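Local atomic coordinates of histidine acid phosphatase (Bifidobacterium longum subsp. infantis, PDB entry 6RXD), a protein that acts as a phytase of the multiple inositol polyphosphate phosphatase type, probably releasing phosphate from inositol phosphates and 2,3-bisphosphoglycerate. Residues A[45-50]-A[315-320]; A[82-87]-A[327-332]; A[114-119]-A[152-157]; A[124-129]-A[160-165]; A[366-371]-A[407-412]. All blocks are in the same frame, centred on the assembly; numbering follows the deposited sequence.

Overall arrangement
The five contacts sample one histidine acid phosphatase chain, from the central sheet and its flanking helices out to the helical region near a zinc ion. Contact 1 holds the loop bearing the family's RHG motif and touches contact 2: Met-318 O lies 3.7 Å from Phe-328 CZ. In each, one side chain, Met-318 or Phe-328, lies about 9 Å from the zinc ion bound by Glu-94 and His-326. Contacts 3 and 4, with centres 12 Å apart, interlock through Tyr-116, Asp-124 and Arg-161. Contact 5 stands apart, its nearest atoms about 14 Å from those of contacts 1 and 3; its centre and that of contact 2, on opposite sides of the chain's centre, are 38 Å apart.

Contact 1 (A[45-50]-A[315-320]); sequences HGSRGL and AADMHN
Asp-317 leans on Ser-47, in the loop that carries the RHG signature of the histidine phosphatases, the motif whose histidine serves as nucleophile in relatives and, consistent with that, probably here. This loop follows strand 34-44 and meets the last turn of helix 301-317. The aspartate can be followed outward. Its CB rests 3.7 Å from Ser-47 CB and 3.9 Å from Arg-48 O, a purely van der Waals start. CG comes next, beside its own backbone N and anti to the carbonyl carbon (chi1 -68°), and lies 3.6 Å from Ser-47 OG. At the tip the two oxygens part ways. OD2 stays 3.7 Å from Ser-47 OG, which is hydrogen-bonded to Gln-103 OE1 of helix 102-118. OD1 instead accepts a hydrogen bond of 2.7 Å from water 1, which in turn accepts from Arg-48 N at 2.9 Å. Water 1 thus bridges the carboxylate and the backbone of the loop just after the motif, and the negative group would probably polarise that N-H. The loop is also stiffened from within: His-45 ND1 donates to Gly-46 O at 2.7 Å, nearly straight at 168°, with the oxygen in the ring plane, which fixes the rotation of the imidazole. Thr-101 OG1 hydrogen-bonds to Asp-317 O from outside the pair. Further along, Met-318 bends at chi3 (72°) while its side chain packs on Ile-88 and Ala-91 of helix 75-95, and its SD comes to rest 4.0 Å from Gly-49 CA.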
# COMPACT_ATOMS: atom_id res chain seq x y z
N HIS A 45 4.16 0.03 -3.71
CA HIS A 45 5.51 0.55 -3.47
C HIS A 45 5.92 0.29 -2.02
O HIS A 45 5.08 0.03 -1.15
CB HIS A 45 5.54 2.05 -3.75
CG HIS A 45 4.64 2.83 -2.84
ND1 HIS A 45 4.97 3.11 -1.53
CD2 HIS A 45 3.41 3.36 -3.04
CE1 HIS A 45 3.98 3.78 -0.96
NE2 HIS A 45 3.02 3.94 -1.86
N GLY A 46 7.22 0.37 -1.75
CA GLY A 46 7.72 0.15 -0.41
C GLY A 46 7.58 1.38 0.46
O GLY A 46 7.11 2.44 0.02
N SER A 47 7.98 1.23 1.72
CA SER A 47 8.03 2.32 2.69
C SER A 47 8.68 3.59 2.14
O SER A 47 9.71 3.53 1.47
CB SER A 47 8.82 1.86 3.91
OG SER A 47 8.10 0.90 4.66
N ARG A 48 8.04 4.72 2.45
CA ARG A 48 8.48 6.05 2.03
C ARG A 48 8.63 6.93 3.25
O ARG A 48 8.11 6.60 4.31
CB ARG A 48 7.42 6.70 1.13
CG ARG A 48 7.14 6.00 -0.18
CD ARG A 48 5.95 6.67 -0.87
NE ARG A 48 6.18 8.09 -1.12
CZ ARG A 48 5.74 8.74 -2.20
NH1 ARG A 48 6.00 10.04 -2.35
NH2 ARG A 48 5.04 8.10 -3.13
N GLY A 49 9.31 8.06 3.10
CA GLY A 49 9.38 9.02 4.19
C GLY A 49 8.15 9.90 4.24
O GLY A 49 7.15 9.61 3.58
N LEU A 50 8.20 10.96 5.04
CA LEU A 50 7.12 11.93 5.07
C LEU A 50 6.95 12.53 3.68
O LEU A 50 7.94 12.72 2.96
CB LEU A 50 7.43 13.04 6.08
CG LEU A 50 7.45 12.58 7.53
CD1 LEU A 50 7.99 13.70 8.44
CD2 LEU A 50 6.06 12.13 7.98
N ALA A 315 7.75 6.84 11.29
CA ALA A 315 9.01 6.48 11.95
C ALA A 315 9.30 5.00 11.80
O ALA A 315 10.45 4.61 11.62
CB ALA A 315 8.96 6.85 13.41
N ALA A 316 8.26 4.17 11.88
CA ALA A 316 8.45 2.73 11.69
C ALA A 316 8.95 2.42 10.29
O ALA A 316 9.75 1.50 10.09
CB ALA A 316 7.15 1.98 11.97
N ASP A 317 8.46 3.18 9.31
CA ASP A 317 8.85 3.00 7.91
C ASP A 317 10.24 3.53 7.69
O ASP A 317 10.91 3.13 6.73
CB ASP A 317 7.86 3.73 7.00
CG ASP A 317 6.49 3.10 7.00
OD1 ASP A 317 5.59 3.64 6.33
OD2 ASP A 317 6.32 2.05 7.67
N MET A 318 10.68 4.42 8.57
CA MET A 318 12.01 5.03 8.46
C MET A 318 12.99 4.40 9.44
O MET A 318 13.95 5.04 9.88
CB MET A 318 11.94 6.54 8.68
CG MET A 318 10.99 7.23 7.71
SD MET A 318 11.16 9.03 7.75
CE MET A 318 12.74 9.24 6.91
N HIS A 319 12.75 3.14 9.78
CA HIS A 319 13.62 2.42 10.70
C HIS A 319 15.09 2.50 10.32
O HIS A 319 15.95 2.69 11.18
CB HIS A 319 13.17 0.96 10.79
CG HIS A 319 13.98 0.14 11.73
ND1 HIS A 319 15.12 -0.52 11.34
CD2 HIS A 319 13.82 -0.12 13.05
CE1 HIS A 319 15.63 -1.16 12.38
NE2 HIS A 319 14.86 -0.93 13.43
N ASN A 320 15.40 2.35 9.03
CA ASN A 320 16.80 2.33 8.62
C ASN A 320 17.48 3.69 8.78
O ASN A 320 18.69 3.76 8.89
CB ASN A 320 16.96 1.85 7.17
CG ASN A 320 16.56 0.41 6.99
OD1 ASN A 320 15.75 -0.13 7.75
ND2 ASN A 320 17.12 -0.24 5.98
O HOH W 1 5.78 5.33 4.21

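Contact 2 (A[82-87]-A[327-332]); sequences VKNLSG and TFAFDQ
Lys-83 runs fully extended past Thr-327, its CE 3.9 Å from the threonine OG1, where helix 75-95 meets the loop between helices 301-317 and 339-357 in the helical part of the phosphatase fold. Asn-84 carries most of the contact. Its OD1 accepts from Ala-329 N at 2.8 Å (N-H...O 148°), the donor standing well above the amide plane. ND2 turns to Tyr-333 OH; Gln-332 NE2, another donor, is close by but bonds to Ala-329 O and Glu-80 OE2 instead, the two amides lying almost perpendicular. The same asparagine sets its CB over one face of Phe-330, a CH-pi contact 4.0 Å from the ring centroid and displaced toward the rim. Leu-85 points its CB away, yet CD2 swings back to within 4.1 Å of Phe-330 CZ, crossing that side chain at about a right angle. Gly-87 closes the walk, about 4 Å from the side chain of the zinc ligand His-326. A CB here would collide with Thr-327 O; its absence lets the chains close up, with Gly-87 C 3.6 Å from Phe-328 CD2.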
# COMPACT_ATOMS: atom_id res chain seq x y z
N VAL A 82 11.58 17.80 21.20
CA VAL A 82 12.29 18.55 20.16
C VAL A 82 13.34 17.68 19.47
O VAL A 82 13.55 17.77 18.26
CB VAL A 82 12.92 19.85 20.74
CG1 VAL A 82 13.72 20.59 19.68
CG2 VAL A 82 11.84 20.75 21.33
N LYS A 83 14.00 16.81 20.23
CA LYS A 83 14.99 15.89 19.65
C LYS A 83 14.34 14.92 18.66
O LYS A 83 14.89 14.63 17.59
CB LYS A 83 15.71 15.09 20.73
CG LYS A 83 16.75 14.10 20.18
CD LYS A 83 17.42 13.28 21.29
CE LYS A 83 18.39 12.26 20.68
NZ LYS A 83 19.02 11.39 21.71
N ASN A 84 13.17 14.41 19.02
CA ASN A 84 12.47 13.46 18.15
C ASN A 84 12.07 14.13 16.84
O ASN A 84 12.28 13.59 15.75
CB ASN A 84 11.22 12.89 18.85
CG ASN A 84 11.57 11.85 19.90
OD1 ASN A 84 12.54 11.12 19.74
ND2 ASN A 84 10.79 11.80 20.97
N LEU A 85 11.53 15.34 16.96
CA LEU A 85 11.10 16.08 15.77
C LEU A 85 12.28 16.44 14.89
O LEU A 85 12.25 16.21 13.68
CB LEU A 85 10.32 17.35 16.15
CG LEU A 85 9.00 17.18 16.89
CD1 LEU A 85 8.47 18.54 17.32
CD2 LEU A 85 8.00 16.51 15.99
N SER A 86 13.35 16.99 15.48
CA SER A 86 14.55 17.35 14.72
C SER A 86 15.13 16.14 14.01
O SER A 86 15.60 16.23 12.87
CB SER A 86 15.61 17.95 15.65
OG SER A 86 15.17 19.19 16.16
N GLY A 87 15.11 15.00 14.70
CA GLY A 87 15.65 13.77 14.15
C GLY A 87 14.90 13.26 12.93
O GLY A 87 15.52 12.89 11.93
N THR A 327 18.54 10.14 15.25
CA THR A 327 17.63 9.17 15.85
C THR A 327 16.32 9.83 16.29
O THR A 327 16.24 11.04 16.48
CB THR A 327 18.26 8.43 17.04
OG1 THR A 327 18.53 9.37 18.09
CG2 THR A 327 19.56 7.76 16.61
N PHE A 328 15.29 9.01 16.41
CA PHE A 328 14.00 9.48 16.91
C PHE A 328 13.32 8.30 17.60
O PHE A 328 13.59 7.15 17.26
CB PHE A 328 13.13 10.08 15.78
CG PHE A 328 13.29 9.38 14.45
CD1 PHE A 328 12.41 8.36 14.07
CD2 PHE A 328 14.31 9.74 13.57
CE1 PHE A 328 12.57 7.70 12.85
CE2 PHE A 328 14.46 9.10 12.34
CZ PHE A 328 13.60 8.08 11.98
N ALA A 329 12.46 8.59 18.57
CA ALA A 329 11.85 7.55 19.37
C ALA A 329 10.39 7.87 19.67
O ALA A 329 10.00 8.04 20.83
CB ALA A 329 12.64 7.35 20.67
N PHE A 330 9.59 7.97 18.62
CA PHE A 330 8.17 8.30 18.78
C PHE A 330 7.38 7.17 19.43
O PHE A 330 6.31 7.41 20.01
CB PHE A 330 7.56 8.71 17.44
CG PHE A 330 8.05 10.03 16.93
CD1 PHE A 330 7.54 11.21 17.45
CD2 PHE A 330 9.02 10.11 15.94
CE1 PHE A 330 7.99 12.45 17.01
CE2 PHE A 330 9.48 11.34 15.49
CZ PHE A 330 8.97 12.51 16.02
N ASP A 331 7.92 5.95 19.35
CA ASP A 331 7.23 4.83 19.98
C ASP A 331 7.09 5.00 21.50
O ASP A 331 6.18 4.43 22.09
CB ASP A 331 7.89 3.49 19.63
CG ASP A 331 9.35 3.44 19.97
OD1 ASP A 331 10.01 4.50 19.92
OD2 ASP A 331 9.84 2.34 20.29
N GLN A 332 7.95 5.83 22.11
CA GLN A 332 7.87 6.04 23.55
C GLN A 332 6.57 6.72 23.99
O GLN A 332 6.21 6.64 25.16
CB GLN A 332 9.02 6.91 24.03
CG GLN A 332 8.81 8.36 23.69
CD GLN A 332 9.96 9.22 24.11
OE1 GLN A 332 10.03 9.66 25.26
NE2 GLN A 332 10.89 9.45 23.19

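Contact 3 (A[114-119]-A[152-157]); sequences RAYQRN and KGFNEA
The OH of Tyr-116, whose ring lies against Ala-157, is gripped by two groups beyond the pair, Asp-124 OD1 and Arg-161 NH2. These bonds tether the far end of the ring, whose near end packs on helix 141-157. CG stands anti to the tyrosine's backbone N (chi1 168°), which carries the ring across the interface. The edge of this ring turns toward the face of Phe-154 in a T-shaped pair, centroids 5.8 Å apart and planes at 76°, while Tyr-116 CB covers the same phenylalanine as a CH-pi contact. Ala-157 fills the flank, its CB 3.9 Å from Tyr-116 CD2. Water 2 donates to Ala-157 O at 2.8 Å and accepts a weak bond from Gln-117 NE2. Were Phe-154 an alanine, the face beneath Tyr-116 CB would be gone and a gap would probably open between the two helices. The short axes of 114-118 and 152-157 pass 8.3 Å apart at 43°. Phe-154 reaches on to Phe-123 of helix 120-129 and to Ile-133 and Tyr-135, so that helix 141-157 lies on strand 132-137 of the central sheet, while helix 102-118 reaches strand 34-44 through Arg-118.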
# COMPACT_ATOMS: atom_id res chain seq x y z
N ARG A 114 12.98 -13.56 -3.63
CA ARG A 114 12.15 -14.73 -3.37
C ARG A 114 11.22 -15.07 -4.54
O ARG A 114 10.80 -16.22 -4.69
CB ARG A 114 11.35 -14.54 -2.07
CG ARG A 114 12.24 -14.38 -0.84
CD ARG A 114 11.43 -14.31 0.45
NE ARG A 114 10.58 -13.12 0.50
CZ ARG A 114 10.98 -11.94 0.98
NH1 ARG A 114 12.20 -11.78 1.46
NH2 ARG A 114 10.15 -10.91 0.98
N ALA A 115 10.91 -14.09 -5.37
CA ALA A 115 10.14 -14.37 -6.58
C ALA A 115 10.94 -15.27 -7.52
O ALA A 115 10.40 -16.23 -8.09
CB ALA A 115 9.71 -13.07 -7.29
N TYR A 116 12.23 -15.00 -7.68
CA TYR A 116 13.04 -15.90 -8.49
C TYR A 116 13.13 -17.27 -7.83
O TYR A 116 12.96 -18.30 -8.49
CB TYR A 116 14.46 -15.35 -8.73
CG TYR A 116 15.34 -16.43 -9.30
CD1 TYR A 116 15.16 -16.88 -10.61
CD2 TYR A 116 16.32 -17.04 -8.53
CE1 TYR A 116 15.95 -17.90 -11.14
CE2 TYR A 116 17.12 -18.06 -9.06
CZ TYR A 116 16.93 -18.48 -10.36
OH TYR A 116 17.71 -19.48 -10.87
N GLN A 117 13.41 -17.27 -6.53
CA GLN A 117 13.67 -18.51 -5.80
C GLN A 117 12.47 -19.46 -5.84
O GLN A 117 12.64 -20.67 -6.03
CB GLN A 117 14.10 -18.20 -4.37
CG GLN A 117 15.51 -17.62 -4.31
CD GLN A 117 15.89 -17.06 -2.96
OE1 GLN A 117 15.04 -16.88 -2.08
NE2 GLN A 117 17.18 -16.75 -2.79
N ARG A 118 11.27 -18.91 -5.68
CA ARG A 118 10.07 -19.73 -5.68
C ARG A 118 9.81 -20.36 -7.05
O ARG A 118 9.26 -21.46 -7.15
CB ARG A 118 8.84 -18.93 -5.25
CG ARG A 118 7.61 -19.80 -5.02
CD ARG A 118 6.46 -18.98 -4.47
NE ARG A 118 5.73 -18.25 -5.51
CZ ARG A 118 5.83 -16.95 -5.73
NH1 ARG A 118 6.62 -16.19 -4.98
NH2 ARG A 118 5.12 -16.39 -6.70
N ASN A 119 10.22 -19.65 -8.10
CA ASN A 119 9.99 -20.12 -9.45
C ASN A 119 11.28 -20.34 -10.20
O ASN A 119 11.38 -20.03 -11.38
CB ASN A 119 9.08 -19.17 -10.23
CG ASN A 119 7.61 -19.45 -9.98
OD1 ASN A 119 7.11 -20.53 -10.31
ND2 ASN A 119 6.93 -18.49 -9.41
N LYS A 152 16.56 -5.56 -9.00
CA LYS A 152 17.90 -5.80 -8.48
C LYS A 152 17.98 -7.08 -7.65
O LYS A 152 18.91 -7.87 -7.82
CB LYS A 152 18.35 -4.61 -7.64
CG LYS A 152 19.75 -4.72 -7.09
CD LYS A 152 20.14 -3.41 -6.42
CE LYS A 152 19.65 -2.22 -7.24
NZ LYS A 152 20.09 -0.92 -6.68
N GLY A 153 17.01 -7.28 -6.77
CA GLY A 153 16.97 -8.48 -5.95
C GLY A 153 16.77 -9.73 -6.79
O GLY A 153 17.41 -10.75 -6.55
N PHE A 154 15.87 -9.65 -7.76
CA PHE A 154 15.60 -10.77 -8.65
C PHE A 154 16.86 -11.15 -9.41
O PHE A 154 17.21 -12.33 -9.53
CB PHE A 154 14.48 -10.39 -9.63
CG PHE A 154 14.01 -11.51 -10.52
CD1 PHE A 154 12.86 -12.22 -10.21
CD2 PHE A 154 14.71 -11.83 -11.69
CE1 PHE A 154 12.42 -13.24 -11.03
CE2 PHE A 154 14.27 -12.85 -12.51
CZ PHE A 154 13.12 -13.56 -12.18
N ASN A 155 17.55 -10.14 -9.94
CA ASN A 155 18.75 -10.39 -10.72
C ASN A 155 19.92 -10.93 -9.88
O ASN A 155 20.69 -11.76 -10.36
CB ASN A 155 19.18 -9.14 -11.48
CG ASN A 155 18.27 -8.83 -12.64
OD1 ASN A 155 17.61 -9.72 -13.19
ND2 ASN A 155 18.22 -7.56 -13.04
N GLU A 156 20.05 -10.45 -8.65
CA GLU A 156 21.09 -10.96 -7.76
C GLU A 156 20.83 -12.44 -7.45
O GLU A 156 21.75 -13.26 -7.48
CB GLU A 156 21.17 -10.14 -6.46
CG GLU A 156 22.48 -10.27 -5.69
CD GLU A 156 22.55 -11.50 -4.81
OE1 GLU A 156 21.50 -12.15 -4.60
OE2 GLU A 156 23.65 -11.82 -4.31
N ALA A 157 19.58 -12.77 -7.16
CA ALA A 157 19.23 -14.15 -6.81
C ALA A 157 19.46 -15.12 -7.97
O ALA A 157 19.72 -16.30 -7.75
CB ALA A 157 17.78 -14.22 -6.33
O HOH W 2 19.22 -17.57 -5.29

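Contact 4 (A[124-129]-A[160-165]); sequences DQAAAD and GRLIGN
Asp-124 and Arg-161 form a salt bridge in which NH1 donates to OD1 at 3.1 Å, almost straight at 173°. The oxygen lies in the guanidinium plane, at its edge, whereas the nitrogen meets the carboxylate from 60° above its plane. The arginine is bent at chi3 (-71°), and Tyr-116 OH completes a small closed network of three groups. An alanine at Asp-124 would leave Arg-161 NH1 without its charged mate, and the guanidinium, held then by Tyr-116 alone within this trio, would probably turn more freely. Asn-165 spends its ND2 on Gly-131 O, just past the helix end, and that amide nitrogen also comes to 3.1 Å from Ala-126 O. Between these polar ends Leu-162 inserts CD1 against the helix, 4.1 Å from Ala-127 CB and 4.3 Å from Ala-126 CB. A type I turn from Gly-160 to Ile-163, closed by Ile-163 N to Gly-160 O, presents both Arg-161 and Leu-162. The turn thus joins helix 120-129 to helix 141-157, where Leu-162 touches Phe-154, and Asn-165 pairs through its backbone with Ile-133 of strand 132-137.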
# COMPACT_ATOMS: atom_id res chain seq x y z
N ASP A 124 14.76 -20.61 -14.88
CA ASP A 124 15.90 -21.30 -15.50
C ASP A 124 15.53 -21.83 -16.89
O ASP A 124 16.36 -21.82 -17.80
CB ASP A 124 16.44 -22.42 -14.61
CG ASP A 124 17.07 -21.89 -13.33
OD1 ASP A 124 17.21 -20.66 -13.20
OD2 ASP A 124 17.43 -22.72 -12.46
N GLN A 125 14.29 -22.29 -17.06
CA GLN A 125 13.82 -22.71 -18.38
C GLN A 125 13.74 -21.51 -19.32
O GLN A 125 14.13 -21.59 -20.48
CB GLN A 125 12.45 -23.36 -18.28
CG GLN A 125 12.42 -24.67 -17.53
CD GLN A 125 11.06 -25.33 -17.58
OE1 GLN A 125 10.42 -25.56 -16.55
NE2 GLN A 125 10.60 -25.63 -18.79
N ALA A 126 13.24 -20.39 -18.79
CA ALA A 126 13.12 -19.16 -19.57
C ALA A 126 14.47 -18.68 -20.06
O ALA A 126 14.60 -18.23 -21.20
CB ALA A 126 12.46 -18.08 -18.74
N ALA A 127 15.48 -18.75 -19.19
CA ALA A 127 16.84 -18.36 -19.56
C ALA A 127 17.35 -19.20 -20.73
O ALA A 127 18.12 -18.73 -21.55
CB ALA A 127 17.78 -18.49 -18.38
N ALA A 128 16.92 -20.46 -20.79
CA ALA A 128 17.37 -21.36 -21.85
C ALA A 128 16.52 -21.27 -23.12
O ALA A 128 17.01 -21.50 -24.23
CB ALA A 128 17.40 -22.79 -21.33
N ASP A 129 15.23 -20.94 -22.96
CA ASP A 129 14.26 -21.04 -24.06
C ASP A 129 13.81 -19.69 -24.61
O ASP A 129 12.99 -19.63 -25.53
CB ASP A 129 13.02 -21.84 -23.63
CG ASP A 129 13.31 -23.32 -23.49
OD1 ASP A 129 12.50 -24.03 -22.85
OD2 ASP A 129 14.35 -23.76 -24.03
N GLY A 160 22.18 -12.82 -12.53
CA GLY A 160 22.16 -12.05 -13.77
C GLY A 160 21.71 -12.81 -15.01
O GLY A 160 21.72 -12.26 -16.11
N ARG A 161 21.29 -14.06 -14.83
CA ARG A 161 20.99 -14.92 -15.97
C ARG A 161 19.68 -14.59 -16.70
O ARG A 161 19.40 -15.17 -17.76
CB ARG A 161 21.02 -16.40 -15.55
CG ARG A 161 22.43 -16.91 -15.22
CD ARG A 161 22.45 -18.34 -14.68
NE ARG A 161 21.90 -18.42 -13.32
CZ ARG A 161 20.69 -18.90 -13.03
NH1 ARG A 161 19.90 -19.35 -14.00
NH2 ARG A 161 20.27 -18.92 -11.78
N LEU A 162 18.90 -13.67 -16.13
CA LEU A 162 17.65 -13.23 -16.77
C LEU A 162 17.69 -11.78 -17.25
O LEU A 162 16.70 -11.27 -17.77
CB LEU A 162 16.43 -13.44 -15.85
CG LEU A 162 15.84 -14.85 -15.74
CD1 LEU A 162 15.45 -15.39 -17.11
CD2 LEU A 162 16.79 -15.80 -15.04
N ILE A 163 18.84 -11.13 -17.11
CA ILE A 163 19.00 -9.75 -17.55
C ILE A 163 18.71 -9.57 -19.05
O ILE A 163 18.10 -8.59 -19.46
CB ILE A 163 20.40 -9.22 -17.19
CG1 ILE A 163 20.50 -8.97 -15.68
CG2 ILE A 163 20.73 -7.95 -17.97
CD1 ILE A 163 21.92 -8.70 -15.20
N GLY A 164 19.12 -10.54 -19.86
CA GLY A 164 18.87 -10.47 -21.29
C GLY A 164 17.46 -10.91 -21.67
O GLY A 164 17.11 -10.91 -22.84
N ASN A 165 16.67 -11.29 -20.67
CA ASN A 165 15.30 -11.78 -20.90
C ASN A 165 14.21 -10.78 -20.53
O ASN A 165 13.08 -11.17 -20.29
CB ASN A 165 15.05 -13.06 -20.10
CG ASN A 165 15.89 -14.23 -20.58
OD1 ASN A 165 17.09 -14.29 -20.33
ND2 ASN A 165 15.25 -15.18 -21.25

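Contact 5 (A[366-371]-A[407-412]); sequences ETYSIA and AALLGL
Tyr-368 sets its ring obliquely against two successive residues of helix 400-410. Ala-408 meets it near the base, CB 3.6 Å from Tyr-368 CG, and Leu-409 at CD1, its backbone N 3.7 Å from that tyrosine atom. What brings the ring there is a first torsion of 60°, which places CG between the tyrosine's own backbone N and carbonyl carbon while CB, pointing at the helix, touches Ala-408 CB. In Leu-409 CG stands instead anti to the backbone N (chi1 -174°), and the side chain then forks. Its CD1 branch approaches the ring, 4.0 Å from Tyr-368 CD1, while CD2 reaches Ala-371, 4.0 Å from its CB and 3.7 Å from its carbonyl carbon. The leucine is thereby wedged between the aromatic ring and the alanine, two residues that the bond from Ala-371 N to Tyr-368 O, 3.1 Å, keeps close together. The contact is carried by van der Waals packing. Leu-375 and Gln-372 of helix 372-386 touch Leu-409 as well, and Phe-190 touches Ala-371. Just beyond, the helix ends in a classical Schellman motif: Leu-412 N bonds to Ala-407 O at 3.0 Å and Gly-411 N, weakly, to Ala-408 O, with Gly-411 as the C-prime residue of positive phi (71°).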
# COMPACT_ATOMS: atom_id res chain seq x y z
N GLU A 366 -19.17 0.45 -6.19
CA GLU A 366 -18.47 1.51 -6.92
C GLU A 366 -17.06 1.74 -6.40
O GLU A 366 -16.16 2.11 -7.15
CB GLU A 366 -19.27 2.82 -6.84
CG GLU A 366 -20.60 2.78 -7.55
CD GLU A 366 -20.46 2.51 -9.04
OE1 GLU A 366 -21.27 1.72 -9.57
OE2 GLU A 366 -19.54 3.07 -9.66
N THR A 367 -16.87 1.53 -5.10
CA THR A 367 -15.54 1.78 -4.53
C THR A 367 -14.46 0.80 -5.00
O THR A 367 -13.29 1.16 -5.04
CB THR A 367 -15.56 1.79 -2.99
OG1 THR A 367 -16.08 0.55 -2.51
CG2 THR A 367 -16.40 2.94 -2.46
N TYR A 368 -14.84 -0.43 -5.35
CA TYR A 368 -13.81 -1.40 -5.72
C TYR A 368 -13.94 -2.05 -7.08
O TYR A 368 -13.01 -2.72 -7.53
CB TYR A 368 -13.67 -2.47 -4.65
CG TYR A 368 -14.91 -3.27 -4.36
CD1 TYR A 368 -15.20 -4.42 -5.08
CD2 TYR A 368 -15.78 -2.88 -3.35
CE1 TYR A 368 -16.33 -5.15 -4.80
CE2 TYR A 368 -16.90 -3.61 -3.07
CZ TYR A 368 -17.18 -4.74 -3.79
OH TYR A 368 -18.30 -5.46 -3.48
N SER A 369 -15.07 -1.84 -7.75
CA SER A 369 -15.24 -2.36 -9.11
C SER A 369 -14.18 -1.76 -10.03
O SER A 369 -13.88 -2.32 -11.10
CB SER A 369 -16.64 -2.05 -9.65
OG SER A 369 -16.84 -0.65 -9.75
N ILE A 370 -13.58 -0.65 -9.61
CA ILE A 370 -12.56 0.03 -10.40
C ILE A 370 -11.33 -0.85 -10.64
O ILE A 370 -10.56 -0.59 -11.56
CB ILE A 370 -12.12 1.36 -9.75
CG1 ILE A 370 -11.57 1.13 -8.34
CG2 ILE A 370 -13.29 2.33 -9.70
CD1 ILE A 370 -10.77 2.34 -7.81
N ALA A 371 -11.15 -1.88 -9.82
CA ALA A 371 -9.96 -2.73 -9.96
C ALA A 371 -10.14 -3.78 -11.06
O ALA A 371 -9.23 -4.56 -11.33
CB ALA A 371 -9.60 -3.40 -8.63
N ALA A 407 -8.00 -6.05 -3.61
CA ALA A 407 -8.30 -7.00 -2.53
C ALA A 407 -9.81 -7.16 -2.30
O ALA A 407 -10.29 -8.27 -2.07
CB ALA A 407 -7.62 -6.55 -1.22
N ALA A 408 -10.54 -6.06 -2.36
CA ALA A 408 -11.98 -6.10 -2.16
C ALA A 408 -12.67 -6.82 -3.32
O ALA A 408 -13.60 -7.61 -3.10
CB ALA A 408 -12.55 -4.69 -1.97
N LEU A 409 -12.20 -6.57 -4.54
CA LEU A 409 -12.81 -7.21 -5.72
C LEU A 409 -12.53 -8.71 -5.72
O LEU A 409 -13.41 -9.51 -6.08
CB LEU A 409 -12.26 -6.56 -7.00
CG LEU A 409 -12.93 -7.04 -8.29
CD1 LEU A 409 -14.37 -6.60 -8.34
CD2 LEU A 409 -12.15 -6.42 -9.45
N LEU A 410 -11.32 -9.10 -5.32
CA LEU A 410 -10.95 -10.52 -5.23
C LEU A 410 -11.55 -11.20 -4.02
O LEU A 410 -11.60 -12.43 -3.96
CB LEU A 410 -9.43 -10.68 -5.16
CG LEU A 410 -8.66 -10.63 -6.47
CD1 LEU A 410 -7.16 -10.64 -6.18
CD2 LEU A 410 -9.05 -11.83 -7.31
N GLY A 411 -11.97 -10.42 -3.03
CA GLY A 411 -12.49 -11.01 -1.80
C GLY A 411 -11.40 -11.66 -0.97
O GLY A 411 -11.62 -12.70 -0.35
N LEU A 412 -10.22 -11.04 -0.96
CA LEU A 412 -9.08 -11.52 -0.18
C LEU A 412 -9.39 -11.43 1.31
O LEU A 412 -10.23 -10.64 1.74
CB LEU A 412 -7.84 -10.69 -0.51
CG LEU A 412 -7.30 -10.81 -1.93
CD1 LEU A 412 -6.00 -10.01 -2.09
CD2 LEU A 412 -7.07 -12.27 -2.27